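PDB 6JKK: mitotic checkpoint control protein kinase BUB1 from Drosophila melanogaster, which probably acts as an ATP-dependent protein kinase of the mitotic checkpoint, phosphorylating CENP-E during the switch to end-on microtubule capture. Local coordinates for residues G137-V142 and H257-G262. Residues are numbered along the deposited sequence; the frame is centred on the assembly and turned at random.
Sequences GSLIGV and HVLLFG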
ATOM      1  N   GLY A 137       8.852   7.423   7.253  1.00 22.50           N
ATOM      2  CA  GLY A 137       9.091   6.850   5.938  1.00 20.34           C
ATOM      3  C   GLY A 137       8.293   5.590   5.689  1.00 17.86           C
ATOM      4  O   GLY A 137       7.371   5.273   6.441  1.00 21.25           O
ATOM      5  N   SER A 138       8.653   4.864   4.635  1.00 17.97           N
ATOM      6  CA  SER A 138       7.950   3.635   4.274  1.00 16.51           C
ATOM      7  C   SER A 138       8.443   2.469   5.121  1.00 20.07           C
ATOM      8  O   SER A 138       9.438   2.589   5.842  1.00 15.48           O
ATOM      9  CB  SER A 138       8.185   3.304   2.805  1.00 24.13           C
ATOM     10  OG  SER A 138       9.519   2.873   2.595  1.00 19.46           O
ATOM     11  N   LEU A 139       7.757   1.333   5.025  1.00 14.61           N
ATOM     12  CA  LEU A 139       8.206   0.122   5.715  1.00 19.01           C
ATOM     13  C   LEU A 139       9.593  -0.334   5.273  1.00 23.26           C
ATOM     14  O   LEU A 139      10.336  -0.917   6.068  1.00 25.82           O
ATOM     15  CB  LEU A 139       7.192  -1.015   5.560  1.00 20.66           C
ATOM     16  CG  LEU A 139       6.097  -1.022   6.615  1.00 19.73           C
ATOM     17  CD1 LEU A 139       5.230  -2.260   6.487  1.00 25.88           C
ATOM     18  CD2 LEU A 139       6.699  -0.938   8.012  1.00 18.82           C
ATOM     19  N   ILE A 140       9.935  -0.075   4.011  1.00 22.25           N
ATOM     20  CA  ILE A 140      11.276  -0.353   3.498  1.00 20.94           C
ATOM     21  C   ILE A 140      12.315   0.443   4.280  1.00 22.41           C
ATOM     22  O   ILE A 140      13.288  -0.116   4.805  1.00 24.77           O
ATOM     23  CB  ILE A 140      11.390   0.002   1.994  1.00 28.15           C
ATOM     24  CG1 ILE A 140      10.857  -1.135   1.133  1.00 30.21           C
ATOM     25  CG2 ILE A 140      12.846   0.289   1.602  1.00 44.44           C
ATOM     26  CD1 ILE A 140      11.728  -2.392   1.190  1.00 31.46           C
ATOM     27  N   GLY A 141      12.104   1.752   4.364  1.00 16.46           N
ATOM     28  CA  GLY A 141      13.035   2.629   5.051  1.00 19.90           C
ATOM     29  C   GLY A 141      13.171   2.287   6.524  1.00 18.10           C
ATOM     30  O   GLY A 141      14.271   2.309   7.077  1.00 19.56           O
ATOM     31  N   VAL A 142      12.042   1.970   7.154  1.00 13.41           N
ATOM     32  CA  VAL A 142      12.018   1.550   8.554  1.00 12.73           C
ATOM     33  C   VAL A 142      12.736   0.217   8.742  1.00 16.27           C
ATOM     34  O   VAL A 142      13.576   0.068   9.631  1.00 17.86           O
ATOM     35  CB  VAL A 142      10.563   1.425   9.061  1.00 21.69           C
ATOM     36  CG1 VAL A 142      10.524   0.760  10.432  1.00 16.29           C
ATOM     37  CG2 VAL A 142       9.904   2.792   9.116  1.00 21.48           C
ATOM     38  N   HIS A 257       7.197 -11.064   4.330  1.00 15.34           N
ATOM     39  CA  HIS A 257       8.454 -11.771   4.081  1.00 17.39           C
ATOM     40  C   HIS A 257       9.676 -10.858   4.210  1.00 18.71           C
ATOM     41  O   HIS A 257      10.702 -11.252   4.776  1.00 19.88           O
ATOM     42  CB  HIS A 257       8.420 -12.421   2.691  1.00 19.07           C
ATOM     43  CG  HIS A 257       9.559 -13.353   2.421  1.00 19.20           C
ATOM     44  ND1 HIS A 257      10.818 -12.912   2.077  1.00 19.14           N
ATOM     45  CD2 HIS A 257       9.624 -14.707   2.426  1.00 22.18           C
ATOM     46  CE1 HIS A 257      11.614 -13.951   1.895  1.00 24.18           C
ATOM     47  NE2 HIS A 257      10.914 -15.053   2.101  1.00 25.47           N
ATOM     48  N   VAL A 258       9.572  -9.646   3.670  1.00 15.98           N
ATOM     49  CA  VAL A 258      10.679  -8.687   3.747  1.00 20.63           C
ATOM     50  C   VAL A 258      10.934  -8.274   5.196  1.00 17.12           C
ATOM     51  O   VAL A 258      12.086  -8.142   5.621  1.00 17.89           O
ATOM     52  CB  VAL A 258      10.413  -7.438   2.872  1.00 27.49           C
ATOM     53  CG1 VAL A 258      11.536  -6.427   3.021  1.00 32.88           C
ATOM     54  CG2 VAL A 258      10.289  -7.836   1.423  1.00 29.67           C
ATOM     55  N   LEU A 259       9.853  -8.083   5.954  1.00 14.25           N
ATOM     56  CA  LEU A 259       9.955  -7.669   7.346  1.00 18.16           C
ATOM     57  C   LEU A 259      10.597  -8.767   8.189  1.00 17.03           C
ATOM     58  O   LEU A 259      11.499  -8.505   8.987  1.00 17.46           O
ATOM     59  CB  LEU A 259       8.567  -7.325   7.904  1.00 15.04           C
ATOM     60  CG  LEU A 259       7.810  -6.179   7.226  1.00 16.38           C
ATOM     61  CD1 LEU A 259       6.472  -5.932   7.905  1.00 17.20           C
ATOM     62  CD2 LEU A 259       8.643  -4.923   7.249  1.00 14.38           C
ATOM     63  N   LEU A 260      10.125  -9.997   8.006  1.00 17.54           N
ATOM     64  CA  LEU A 260      10.616 -11.142   8.778  1.00 21.63           C
ATOM     65  C   LEU A 260      12.069 -11.506   8.473  1.00 23.09           C
ATOM     66  O   LEU A 260      12.845 -11.837   9.382  1.00 23.39           O
ATOM     67  CB  LEU A 260       9.736 -12.369   8.516  1.00 24.48           C
ATOM     68  CG  LEU A 260       8.468 -12.607   9.332  1.00 33.64           C
ATOM     69  CD1 LEU A 260       7.751 -13.858   8.859  1.00 32.46           C
ATOM     70  CD2 LEU A 260       8.800 -12.721  10.813  1.00 33.48           C
ATOM     71  N   PHE A 261      12.433 -11.459   7.194  1.00 23.12           N
ATOM     72  CA  PHE A 261      13.673 -12.076   6.747  1.00 23.32           C
ATOM     73  C   PHE A 261      14.715 -11.098   6.203  1.00 26.13           C
ATOM     74  O   PHE A 261      15.878 -11.464   6.022  1.00 28.69           O
ATOM     75  CB  PHE A 261      13.371 -13.185   5.723  1.00 21.30           C
ATOM     76  CG  PHE A 261      12.482 -14.280   6.260  1.00 24.53           C
ATOM     77  CD1 PHE A 261      12.859 -15.009   7.386  1.00 31.98           C
ATOM     78  CD2 PHE A 261      11.280 -14.586   5.634  1.00 25.30           C
ATOM     79  CE1 PHE A 261      12.044 -16.018   7.886  1.00 38.41           C
ATOM     80  CE2 PHE A 261      10.460 -15.591   6.122  1.00 29.29           C
ATOM     81  CZ  PHE A 261      10.839 -16.308   7.252  1.00 34.76           C
ATOM     82  N   GLY A 262      14.309  -9.860   5.942  1.00 28.47           N
ATOM     83  CA  GLY A 262      15.231  -8.877   5.394  1.00 33.00           C
ATOM     84  C   GLY A 262      15.534  -9.116   3.926  1.00 35.11           C
ATOM     85  O   GLY A 262      16.395  -8.452   3.338  1.00 38.06           O
TER
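L139 and I140, in the first turn of helix 139-150, meet L259 and V258, near the end of helix 246-261, through apolar side chains alone; no hydrogen bond crosses, and just 129 Å² is buried in total. S138 occupies the N-cap position, where its OG accepts a weak capping bond from G141 N at 3.3 Å, long but nearly straight at 169°, while its carbonyl O receives V142 N. The bond from CA to CB of L139 points toward helix 246-261, and L139 CD1 comes within 4.1 Å of L259 CD1. The same methyl is 4.4 Å from L259 CD2, which puts it before the fork of the second leucine, and the two side chains cross at about a right angle. L259 leaves its backbone less directly; with CG anti to the carbonyl carbon (chi1 -61°), its branched end swings back to L139. In the protein kinase fold these helices correspond to αD, which follows the hinge, and αF, the central helix of the C-lobe. M166 of helix 156-175, the αE equivalent, touches both leucines, adding a third helix to the junction. One residue on, I140 reaches across with the end of its longer branch, CD1, which stops 4.4 Å from V258 CG1, a looser touch. I140 CA and V258 CA are 8.4 Å apart. Y264, just past helix 246-261, lies against both I140 and V258.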